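Local coordinates for probable zinc protease (Pseudomonas aeruginosa, PDB 4NNZ), which is probably a metallopeptidase subunit of the M16 family, forming a heterodimeric zinc protease with its partner PA0371, at residues A[281-286]-A[330-335]. Residues are numbered along the deposited sequence; the frame is centred on the assembly and turned at random.
Sequences ARLASR and AGLWKQ
Two helices of the second M16 domain, the short 282-288 and the long 325-341, meet here through L283 and R286 on one and L332 and Q335 on the other. The apolar part is a methyl contact. L283 CD2 touches L332 CD2 at 3.7 Å, and the two leucine side chains cross at about a right angle. Beside it, Q335 points at the short helix and is covered more by the other segment than any other residue of 281-286 and 330-335. Its chain bends at chi2 (-52°), which brings the amide against the aliphatic arm of R286. Here R286 CD lies 3.2 Å from Q335 OE1.

Both helices belong to the domain built on the mixed sheet that includes strand 246-253. L332 also packs on L247 and M249 of that strand, so the leucine pair joins the short helix to a helix that lies on the sheet. L287 of the short helix touches both L332 and Q335.

R286 runs extended from CG to NE, which carries its guanidinium past the amide. Q335 OE1 sits at the guanidinium edge, near its plane, and the amide plane is turned 84° from it. The R286 NH1 to Q335 OE1 hydrogen bond is weak, at 3.3 Å. The stronger partner of NH1 is D338, one turn further along helix 325-341, through a salt bridge. R282 CG lies over one face of the R286 guanidinium, offset toward its rim. R282 sends its own charged end to a salt bridge with E348 of helix 346-364.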
ATOM      1  N   ALA A 281       3.582 -35.693 -10.020  1.00 50.90           N
ATOM      2  CA  ALA A 281       3.141 -34.751  -9.030  1.00 50.00           C
ATOM      3  C   ALA A 281       1.637 -34.652  -9.107  1.00 48.77           C
ATOM      4  O   ALA A 281       1.053 -34.960 -10.108  1.00 43.50           O
ATOM      5  CB  ALA A 281       3.762 -33.409  -9.271  1.00 48.04           C
ATOM      6  N   ARG A 282       1.030 -34.227  -8.016  1.00 46.96           N
ATOM      7  CA  ARG A 282      -0.396 -34.356  -7.824  1.00 47.33           C
ATOM      8  C   ARG A 282      -1.273 -33.641  -8.809  1.00 43.33           C
ATOM      9  O   ARG A 282      -2.226 -34.201  -9.282  1.00 41.61           O
ATOM     10  CB  ARG A 282      -0.753 -33.858  -6.447  1.00 45.01           C
ATOM     11  CG  ARG A 282      -0.870 -34.937  -5.434  1.00 50.30           C
ATOM     12  CD  ARG A 282       0.217 -34.880  -4.405  1.00 53.41           C
ATOM     13  NE  ARG A 282      -0.377 -34.997  -3.101  1.00 64.38           N
ATOM     14  CZ  ARG A 282      -0.636 -36.142  -2.510  1.00 66.06           C
ATOM     15  NH1 ARG A 282      -0.309 -37.267  -3.092  1.00 66.29           N
ATOM     16  NH2 ARG A 282      -1.189 -36.152  -1.329  1.00 66.26           N
ATOM     17  N   LEU A 283      -0.960 -32.407  -9.104  1.00 41.61           N
ATOM     18  CA  LEU A 283      -1.799 -31.670  -9.986  1.00 45.39           C
ATOM     19  C   LEU A 283      -1.828 -32.268 -11.359  1.00 44.36           C
ATOM     20  O   LEU A 283      -2.861 -32.305 -11.977  1.00 44.12           O
ATOM     21  CB  LEU A 283      -1.360 -30.227 -10.054  1.00 48.25           C
ATOM     22  CG  LEU A 283      -1.573 -29.403  -8.811  1.00 47.73           C
ATOM     23  CD1 LEU A 283      -1.044 -28.009  -9.036  1.00 48.73           C
ATOM     24  CD2 LEU A 283      -3.036 -29.385  -8.489  1.00 45.42           C
ATOM     25  N   ALA A 284      -0.687 -32.695 -11.857  1.00 45.42           N
ATOM     26  CA  ALA A 284      -0.671 -33.284 -13.168  1.00 46.64           C
ATOM     27  C   ALA A 284      -1.421 -34.587 -13.270  1.00 43.00           C
ATOM     28  O   ALA A 284      -2.224 -34.772 -14.151  1.00 42.03           O
ATOM     29  CB  ALA A 284       0.758 -33.482 -13.616  1.00 43.60           C
ATOM     30  N   SER A 285      -1.109 -35.511 -12.392  1.00 45.24           N
ATOM     31  CA  SER A 285      -1.751 -36.782 -12.439  1.00 47.44           C
ATOM     32  C   SER A 285      -3.208 -36.679 -12.157  1.00 50.28           C
ATOM     33  O   SER A 285      -4.019 -37.236 -12.849  1.00 57.17           O
ATOM     34  CB  SER A 285      -1.160 -37.629 -11.365  1.00 45.67           C
ATOM     35  OG  SER A 285      -0.379 -36.827 -10.558  1.00 49.55           O
ATOM     36  N   ARG A 286      -3.533 -36.032 -11.067  1.00 49.10           N
ATOM     37  CA  ARG A 286      -4.901 -35.844 -10.706  1.00 47.04           C
ATOM     38  C   ARG A 286      -5.785 -34.905 -11.514  1.00 52.89           C
ATOM     39  O   ARG A 286      -6.916 -35.232 -11.751  1.00 55.55           O
ATOM     40  CB  ARG A 286      -4.991 -35.574  -9.236  1.00 44.71           C
ATOM     41  CG  ARG A 286      -4.229 -36.590  -8.455  1.00 47.61           C
ATOM     42  CD  ARG A 286      -4.469 -36.422  -6.986  1.00 51.82           C
ATOM     43  NE  ARG A 286      -3.745 -37.412  -6.237  1.00 57.20           N
ATOM     44  CZ  ARG A 286      -3.836 -37.580  -4.939  1.00 56.18           C
ATOM     45  NH1 ARG A 286      -4.630 -36.822  -4.238  1.00 55.78           N
ATOM     46  NH2 ARG A 286      -3.128 -38.513  -4.356  1.00 53.99           N
ATOM     47  N   ALA A 330     -12.740 -25.558  -7.589  1.00 40.76           N
ATOM     48  CA  ALA A 330     -13.266 -26.662  -6.840  1.00 39.79           C
ATOM     49  C   ALA A 330     -12.318 -27.816  -6.825  1.00 40.31           C
ATOM     50  O   ALA A 330     -12.177 -28.476  -5.838  1.00 38.75           O
ATOM     51  CB  ALA A 330     -14.576 -27.092  -7.415  1.00 39.77           C
ATOM     52  N   GLY A 331     -11.700 -28.078  -7.953  1.00 40.74           N
ATOM     53  CA  GLY A 331     -10.679 -29.078  -8.050  1.00 40.47           C
ATOM     54  C   GLY A 331      -9.413 -28.827  -7.271  1.00 47.53           C
ATOM     55  O   GLY A 331      -8.875 -29.725  -6.701  1.00 54.20           O
ATOM     56  N   LEU A 332      -8.919 -27.614  -7.276  1.00 45.84           N
ATOM     57  CA  LEU A 332      -7.777 -27.277  -6.481  1.00 45.21           C
ATOM     58  C   LEU A 332      -8.024 -27.400  -4.999  1.00 47.10           C
ATOM     59  O   LEU A 332      -7.178 -27.860  -4.286  1.00 50.79           O
ATOM     60  CB  LEU A 332      -7.293 -25.887  -6.824  1.00 45.41           C
ATOM     61  CG  LEU A 332      -6.695 -25.785  -8.212  1.00 47.57           C
ATOM     62  CD1 LEU A 332      -6.610 -24.366  -8.685  1.00 52.93           C
ATOM     63  CD2 LEU A 332      -5.346 -26.439  -8.315  1.00 45.70           C
ATOM     64  N   TRP A 333      -9.178 -26.981  -4.529  1.00 46.48           N
ATOM     65  CA  TRP A 333      -9.482 -27.081  -3.124  1.00 44.17           C
ATOM     66  C   TRP A 333      -9.508 -28.531  -2.716  1.00 43.29           C
ATOM     67  O   TRP A 333      -9.085 -28.869  -1.654  1.00 44.35           O
ATOM     68  CB  TRP A 333     -10.784 -26.384  -2.785  1.00 43.82           C
ATOM     69  CG  TRP A 333     -10.650 -24.958  -2.384  1.00 44.47           C
ATOM     70  CD1 TRP A 333     -11.157 -23.909  -3.030  1.00 43.40           C
ATOM     71  CD2 TRP A 333      -9.984 -24.433  -1.245  1.00 42.28           C
ATOM     72  NE1 TRP A 333     -10.854 -22.769  -2.396  1.00 42.31           N
ATOM     73  CE2 TRP A 333     -10.132 -23.065  -1.286  1.00 41.65           C
ATOM     74  CE3 TRP A 333      -9.280 -24.994  -0.196  1.00 43.99           C
ATOM     75  CZ2 TRP A 333      -9.606 -22.247  -0.333  1.00 43.52           C
ATOM     76  CZ3 TRP A 333      -8.760 -24.185   0.737  1.00 44.55           C
ATOM     77  CH2 TRP A 333      -8.923 -22.829   0.675  1.00 46.19           C
ATOM     78  N   LYS A 334      -9.975 -29.389  -3.590  1.00 42.58           N
ATOM     79  CA  LYS A 334     -10.028 -30.788  -3.294  1.00 46.66           C
ATOM     80  C   LYS A 334      -8.658 -31.344  -3.054  1.00 45.64           C
ATOM     81  O   LYS A 334      -8.446 -32.086  -2.143  1.00 47.13           O
ATOM     82  CB  LYS A 334     -10.626 -31.516  -4.471  1.00 51.75           C
ATOM     83  CG  LYS A 334     -11.790 -32.396  -4.121  1.00 56.87           C
ATOM     84  CD  LYS A 334     -12.093 -33.373  -5.234  1.00 64.96           C
ATOM     85  CE  LYS A 334     -11.378 -34.701  -5.051  1.00 65.14           C
ATOM     86  NZ  LYS A 334     -12.275 -35.872  -5.195  1.00 61.24           N
ATOM     87  N   GLN A 335      -7.729 -30.989  -3.899  1.00 42.52           N
ATOM     88  CA  GLN A 335      -6.361 -31.373  -3.717  1.00 43.12           C
ATOM     89  C   GLN A 335      -5.719 -30.789  -2.490  1.00 42.70           C
ATOM     90  O   GLN A 335      -4.957 -31.435  -1.852  1.00 45.83           O
ATOM     91  CB  GLN A 335      -5.576 -31.033  -4.959  1.00 45.40           C
ATOM     92  CG  GLN A 335      -6.137 -31.709  -6.177  1.00 48.69           C
ATOM     93  CD  GLN A 335      -6.293 -33.193  -5.982  1.00 49.84           C
ATOM     94  OE1 GLN A 335      -5.436 -33.826  -5.411  1.00 51.87           O
ATOM     95  NE2 GLN A 335      -7.389 -33.744  -6.444  1.00 45.38           N
TER